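Local coordinates for pectate lyase/Amb allergen (PDB 4HWV), which probably cleaves pectate, the de-esterified pectin of plant cell walls, by calcium-dependent beta-elimination, at residues K79-R84 with T167-I172; S111-A116 with E145-C150. All blocks are in the same frame, centred on the assembly; numbering follows the deposited sequence.

Interaction 1: K79-R84 with T167-I172; sequences KVIRIR and TSLLGI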
loop_
_atom_site.group_PDB
_atom_site.type_symbol
_atom_site.label_atom_id
_atom_site.label_comp_id
_atom_site.label_asym_id
_atom_site.label_seq_id
_atom_site.Cartn_x
_atom_site.Cartn_y
_atom_site.Cartn_z
ATOM N N LYS A 79 4.346 33.247 5.232
ATOM C CA LYS A 79 4.764 32.233 6.191
ATOM C C LYS A 79 5.479 31.103 5.475
ATOM O O LYS A 79 5.166 30.749 4.330
ATOM C CB LYS A 79 3.564 31.681 6.979
ATOM C CG LYS A 79 2.619 30.822 6.122
ATOM C CD LYS A 79 1.250 30.596 6.743
ATOM C CE LYS A 79 0.397 31.856 6.760
ATOM N NZ LYS A 79 0.223 32.448 5.379
ATOM N N VAL A 80 6.432 30.509 6.184
ATOM C CA VAL A 80 7.167 29.355 5.706
ATOM C C VAL A 80 6.973 28.248 6.713
ATOM O O VAL A 80 7.299 28.395 7.894
ATOM C CB VAL A 80 8.663 29.681 5.526
ATOM C CG1 VAL A 80 9.458 28.416 5.229
ATOM C CG2 VAL A 80 8.825 30.719 4.416
ATOM N N ILE A 81 6.408 27.136 6.238
ATOM C CA ILE A 81 6.051 26.018 7.099
ATOM C C ILE A 81 6.806 24.794 6.582
ATOM O O ILE A 81 6.547 24.306 5.473
ATOM C CB ILE A 81 4.522 25.764 7.082
ATOM C CG1 ILE A 81 3.767 27.009 7.566
ATOM C CG2 ILE A 81 4.186 24.547 7.926
ATOM C CD1 ILE A 81 2.278 26.970 7.283
ATOM N N ARG A 82 7.749 24.311 7.389
ATOM C CA ARG A 82 8.558 23.161 7.012
ATOM C C ARG A 82 7.978 21.907 7.645
ATOM O O ARG A 82 7.610 21.915 8.819
ATOM C CB ARG A 82 10.021 23.364 7.407
ATOM C CG ARG A 82 10.623 24.570 6.707
ATOM C CD ARG A 82 12.138 24.639 6.790
ATOM N NE ARG A 82 12.603 25.884 6.185
ATOM C CZ ARG A 82 12.930 26.031 4.901
ATOM N NH1 ARG A 82 12.864 25.015 4.043
ATOM N NH2 ARG A 82 13.316 27.226 4.479
ATOM N N ILE A 83 7.864 20.845 6.847
ATOM C CA ILE A 83 7.256 19.604 7.314
ATOM C C ILE A 83 8.349 18.638 7.772
ATOM O O ILE A 83 9.186 18.209 6.971
ATOM C CB ILE A 83 6.441 18.915 6.192
ATOM C CG1 ILE A 83 5.484 19.915 5.518
ATOM C CG2 ILE A 83 5.761 17.634 6.730
ATOM C CD1 ILE A 83 4.486 20.555 6.450
ATOM N N ARG A 84 8.350 18.324 9.065
ATOM C CA ARG A 84 9.289 17.369 9.637
ATOM C C ARG A 84 8.625 16.017 9.789
ATOM O O ARG A 84 7.743 15.842 10.629
ATOM C CB ARG A 84 9.831 17.834 10.998
ATOM C CG ARG A 84 10.953 16.932 11.509
ATOM C CD ARG A 84 11.474 17.251 12.912
ATOM N NE ARG A 84 12.046 18.582 13.074
ATOM C CZ ARG A 84 13.235 18.950 12.609
ATOM N NH1 ARG A 84 13.966 18.103 11.892
ATOM N NH2 ARG A 84 13.684 20.174 12.842
ATOM N N THR A 167 1.701 31.452 1.467
ATOM C CA THR A 167 2.126 30.306 2.247
ATOM C C THR A 167 3.064 29.429 1.457
ATOM O O THR A 167 2.767 29.074 0.309
ATOM C CB THR A 167 0.903 29.458 2.650
ATOM O OG1 THR A 167 0.018 30.267 3.432
ATOM C CG2 THR A 167 1.319 28.231 3.474
ATOM N N SER A 168 4.178 29.062 2.081
ATOM C CA SER A 168 5.024 27.982 1.585
ATOM C C SER A 168 4.957 26.774 2.503
ATOM O O SER A 168 5.115 26.916 3.722
ATOM C CB SER A 168 6.479 28.435 1.483
ATOM O OG SER A 168 6.595 29.431 0.480
ATOM N N LEU A 169 4.703 25.603 1.913
ATOM C CA LEU A 169 4.796 24.325 2.608
ATOM C C LEU A 169 5.990 23.614 2.003
ATOM O O LEU A 169 5.978 23.288 0.804
ATOM C CB LEU A 169 3.535 23.483 2.407
ATOM C CG LEU A 169 2.245 24.102 2.938
ATOM C CD1 LEU A 169 1.036 23.295 2.505
ATOM C CD2 LEU A 169 2.262 24.182 4.438
ATOM N N LEU A 170 7.025 23.381 2.819
ATOM C CA LEU A 170 8.305 22.902 2.303
ATOM C C LEU A 170 8.723 21.675 3.096
ATOM O O LEU A 170 8.968 21.760 4.293
ATOM C CB LEU A 170 9.384 24.002 2.410
ATOM C CG LEU A 170 9.076 25.311 1.664
ATOM C CD1 LEU A 170 10.154 26.345 1.957
ATOM C CD2 LEU A 170 8.913 25.147 0.142
ATOM N N GLY A 171 8.747 20.518 2.452
ATOM C CA GLY A 171 9.193 19.325 3.152
ATOM C C GLY A 171 10.654 19.405 3.565
ATOM O O GLY A 171 11.477 19.937 2.820
ATOM N N ILE A 172 10.979 18.837 4.731
ATOM C CA ILE A 172 12.375 18.696 5.143
ATOM C C ILE A 172 12.941 17.350 4.689
ATOM O O ILE A 172 12.357 16.289 4.953
ATOM C CB ILE A 172 12.504 18.775 6.680
ATOM C CG1 ILE A 172 12.100 20.174 7.161
ATOM C CG2 ILE A 172 13.911 18.395 7.136
ATOM C CD1 ILE A 172 11.906 20.277 8.665
HETATM O O HOH W 1 12.910 22.172 4.045
#
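Residues 79-83 and 167-171 pair in parallel as strands of successive coils of the right-handed beta-helix, the fold of pectate lyases, their axes 4.5 Å apart and 25° from parallel. Five backbone hydrogen bonds join them: Ser168 N to Lys79 O, Ile81 N to Ser168 O, Leu170 N to Ile81 O, Ile83 N to Leu170 O and Ile172 N to Ile83 O. Leu170 O also receives a CA-H...O contact from Arg82 CA at 3.1 Å.

In-register residues share a face. On that of Lys79, Thr167 and Ile83, Ile81 and Leu169 lie side by side, CB to CD2 3.8 Å, and Leu53 and Leu57 of helix 50-57 cover Ile81. On that of Ser168, Leu170 CD1 meets Val80 CG1 at 3.9 Å and comes obliquely on Arg82 NH1. Ile172 packs CG1 on Arg82 CB (3.8 Å) and sets CD1 over one face of the Arg84 guanidinium.

Lys79, bent back at chi3 (70°) and chi4, brings NZ to Thr167 OG1 at 2.9 Å; Ala77 O and Asp75 O also accept from NZ, and OG1 is bonded to Pro164 O. Arg82 NH1 binds Ile18 O and a water at 2.8 Å, which donates to Gly171 O at 2.9 Å.

Interaction 2: S111-A116 with E145-C150; sequences SVHGYA and EDARAC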
loop_
_atom_site.group_PDB
_atom_site.type_symbol
_atom_site.label_atom_id
_atom_site.label_comp_id
_atom_site.label_asym_id
_atom_site.label_seq_id
_atom_site.Cartn_x
_atom_site.Cartn_y
_atom_site.Cartn_z
ATOM N N SER A 111 -25.921 10.023 16.895
ATOM C CA SER A 111 -26.725 10.866 17.790
ATOM C C SER A 111 -28.123 11.181 17.267
ATOM O O SER A 111 -29.041 11.413 18.042
ATOM C CB SER A 111 -25.985 12.162 18.142
ATOM O OG SER A 111 -25.893 13.006 17.012
ATOM N N VAL A 112 -28.287 11.181 15.951
ATOM C CA VAL A 112 -29.599 11.406 15.364
ATOM C C VAL A 112 -30.159 10.098 14.803
ATOM O O VAL A 112 -31.292 9.728 15.098
ATOM C CB VAL A 112 -29.558 12.475 14.253
ATOM C CG1 VAL A 112 -30.899 12.556 13.527
ATOM C CG2 VAL A 112 -29.177 13.821 14.838
ATOM N N HIS A 113 -29.354 9.375 14.025
ATOM C CA HIS A 113 -29.870 8.231 13.279
ATOM C C HIS A 113 -29.704 6.880 13.970
ATOM O O HIS A 113 -30.203 5.876 13.489
ATOM C CB HIS A 113 -29.276 8.216 11.876
ATOM C CG HIS A 113 -29.579 9.460 11.115
ATOM N ND1 HIS A 113 -30.850 9.760 10.668
ATOM C CD2 HIS A 113 -28.800 10.517 10.781
ATOM C CE1 HIS A 113 -30.832 10.932 10.061
ATOM N NE2 HIS A 113 -29.602 11.419 10.126
ATOM N N GLY A 114 -29.039 6.870 15.116
ATOM C CA GLY A 114 -29.022 5.706 15.979
ATOM C C GLY A 114 -28.106 4.571 15.572
ATOM O O GLY A 114 -28.213 3.479 16.115
ATOM N N TYR A 115 -27.220 4.790 14.604
ATOM C CA TYR A 115 -26.297 3.724 14.197
ATOM C C TYR A 115 -25.249 3.434 15.261
ATOM O O TYR A 115 -24.539 4.341 15.701
ATOM C CB TYR A 115 -25.640 4.043 12.847
ATOM C CG TYR A 115 -26.635 3.762 11.740
ATOM C CD1 TYR A 115 -26.862 2.453 11.317
ATOM C CD2 TYR A 115 -27.379 4.793 11.151
ATOM C CE1 TYR A 115 -27.781 2.169 10.345
ATOM C CE2 TYR A 115 -28.318 4.513 10.181
ATOM C CZ TYR A 115 -28.515 3.202 9.781
ATOM O OH TYR A 115 -29.449 2.935 8.818
ATOM N N ALA A 116 -25.157 2.165 15.660
ATOM C CA ALA A 116 -24.267 1.743 16.736
ATOM C C ALA A 116 -22.905 1.301 16.215
ATOM O O ALA A 116 -21.991 1.086 17.004
ATOM C CB ALA A 116 -24.895 0.618 17.535
ATOM N N GLU A 145 -28.546 7.092 4.064
ATOM C CA GLU A 145 -27.803 8.141 3.378
ATOM C C GLU A 145 -27.567 9.359 4.265
ATOM O O GLU A 145 -26.477 9.923 4.281
ATOM C CB GLU A 145 -28.492 8.523 2.055
ATOM C CG GLU A 145 -27.957 9.815 1.426
ATOM C CD GLU A 145 -26.490 9.733 0.968
ATOM O OE1 GLU A 145 -25.864 8.635 0.965
ATOM O OE2 GLU A 145 -25.965 10.805 0.593
ATOM N N ASP A 146 -28.582 9.768 5.018
ATOM C CA ASP A 146 -28.406 10.894 5.936
ATOM C C ASP A 146 -27.376 10.553 7.016
ATOM O O ASP A 146 -26.593 11.412 7.450
ATOM C CB ASP A 146 -29.755 11.292 6.547
ATOM C CG ASP A 146 -30.691 11.910 5.524
ATOM O OD1 ASP A 146 -30.197 12.510 4.549
ATOM O OD2 ASP A 146 -31.913 11.816 5.706
ATOM N N ALA A 147 -27.370 9.296 7.465
ATOM C CA ALA A 147 -26.375 8.883 8.445
ATOM C C ALA A 147 -24.961 8.875 7.843
ATOM O O ALA A 147 -24.010 9.384 8.460
ATOM C CB ALA A 147 -26.729 7.540 9.045
ATOM N N ARG A 148 -24.827 8.337 6.626
ATOM C CA ARG A 148 -23.549 8.408 5.927
ATOM C C ARG A 148 -23.099 9.859 5.799
ATOM O O ARG A 148 -21.943 10.181 6.078
ATOM C CB ARG A 148 -23.631 7.778 4.534
ATOM C CG ARG A 148 -22.281 7.782 3.816
ATOM C CD ARG A 148 -22.434 7.722 2.289
ATOM N NE ARG A 148 -23.123 8.913 1.797
ATOM C CZ ARG A 148 -22.551 10.106 1.669
ATOM N NH1 ARG A 148 -21.251 10.272 1.920
ATOM N NH2 ARG A 148 -23.282 11.131 1.272
ATOM N N ALA A 149 -24.014 10.736 5.377
ATOM C CA ALA A 149 -23.656 12.136 5.181
ATOM C C ALA A 149 -23.168 12.783 6.481
ATOM O O ALA A 149 -22.254 13.604 6.457
ATOM C CB ALA A 149 -24.825 12.918 4.578
ATOM N N CYS A 150 -23.766 12.418 7.615
ATOM C CA CYS A 150 -23.307 12.901 8.926
ATOM C C CYS A 150 -21.863 12.512 9.176
ATOM O O CYS A 150 -21.063 13.330 9.623
ATOM C CB CYS A 150 -24.141 12.289 10.058
ATOM S SG CYS A 150 -25.774 13.004 10.291
#
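A loop between helices 108-111 and 118-129 lies against one flank of helix 143-159, in the helical region that this lyase carries beside its beta-helix. Ala147 is the meeting point of two rings. Its CB sits 3.5 Å from Tyr115 CD2 and 3.6 Å from Tyr115 CE2, while His113 CD2 comes to 3.7 Å from Ala147 CA.

The imidazole lies along the helix surface. Ala147 N lies over one face and Val112 CG1 over the opposite one, 3.7 Å above the ring plane. With CG anti to the carbonyl carbon (chi1 -59°), His113 extends its ring toward the helix, bringing NE2 within 3.6 Å of Asp146 CB. The Asp146 carboxylate makes no hydrogen bond to the imidazole. Cys150 SG approaches the ring edge in plane, 3.9 Å from His113 CD2, and is disulfide-bonded to Cys108.

No hydrogen bond crosses between the two segments, so van der Waals packing carries the contact. Tyr115 OH instead bonds to Asp124 of helix 118-129, and Leu121 of that helix touches both Tyr115 and Ala147. The whole is a loop packed on a helix, next to a disulfide joining helix 108-111 to helix 143-159, with a sulfur-aromatic contact at the ring edge.

Overall arrangement
Interaction 1 belongs to the regular beta-helix and interaction 2 to the helical region beside it. Their centres are 38 Å apart and their nearest atoms about 25 Å, so neither touches the other. The chain nevertheless connects them: after strand 86-88 it leaves the beta-helix for an excursion, about half helical, that includes both segments of interaction 2. The second of these lies on helix 143-159, which leads through strand 160-163 to strand 167-171. Strands before and after the excursion thus pair, while the 111-116 loop and the 145-150 turns pack together within it. Both contacts lie away from the calcium ion held by Asp227, Asp278 and Asp282, and are structural contacts.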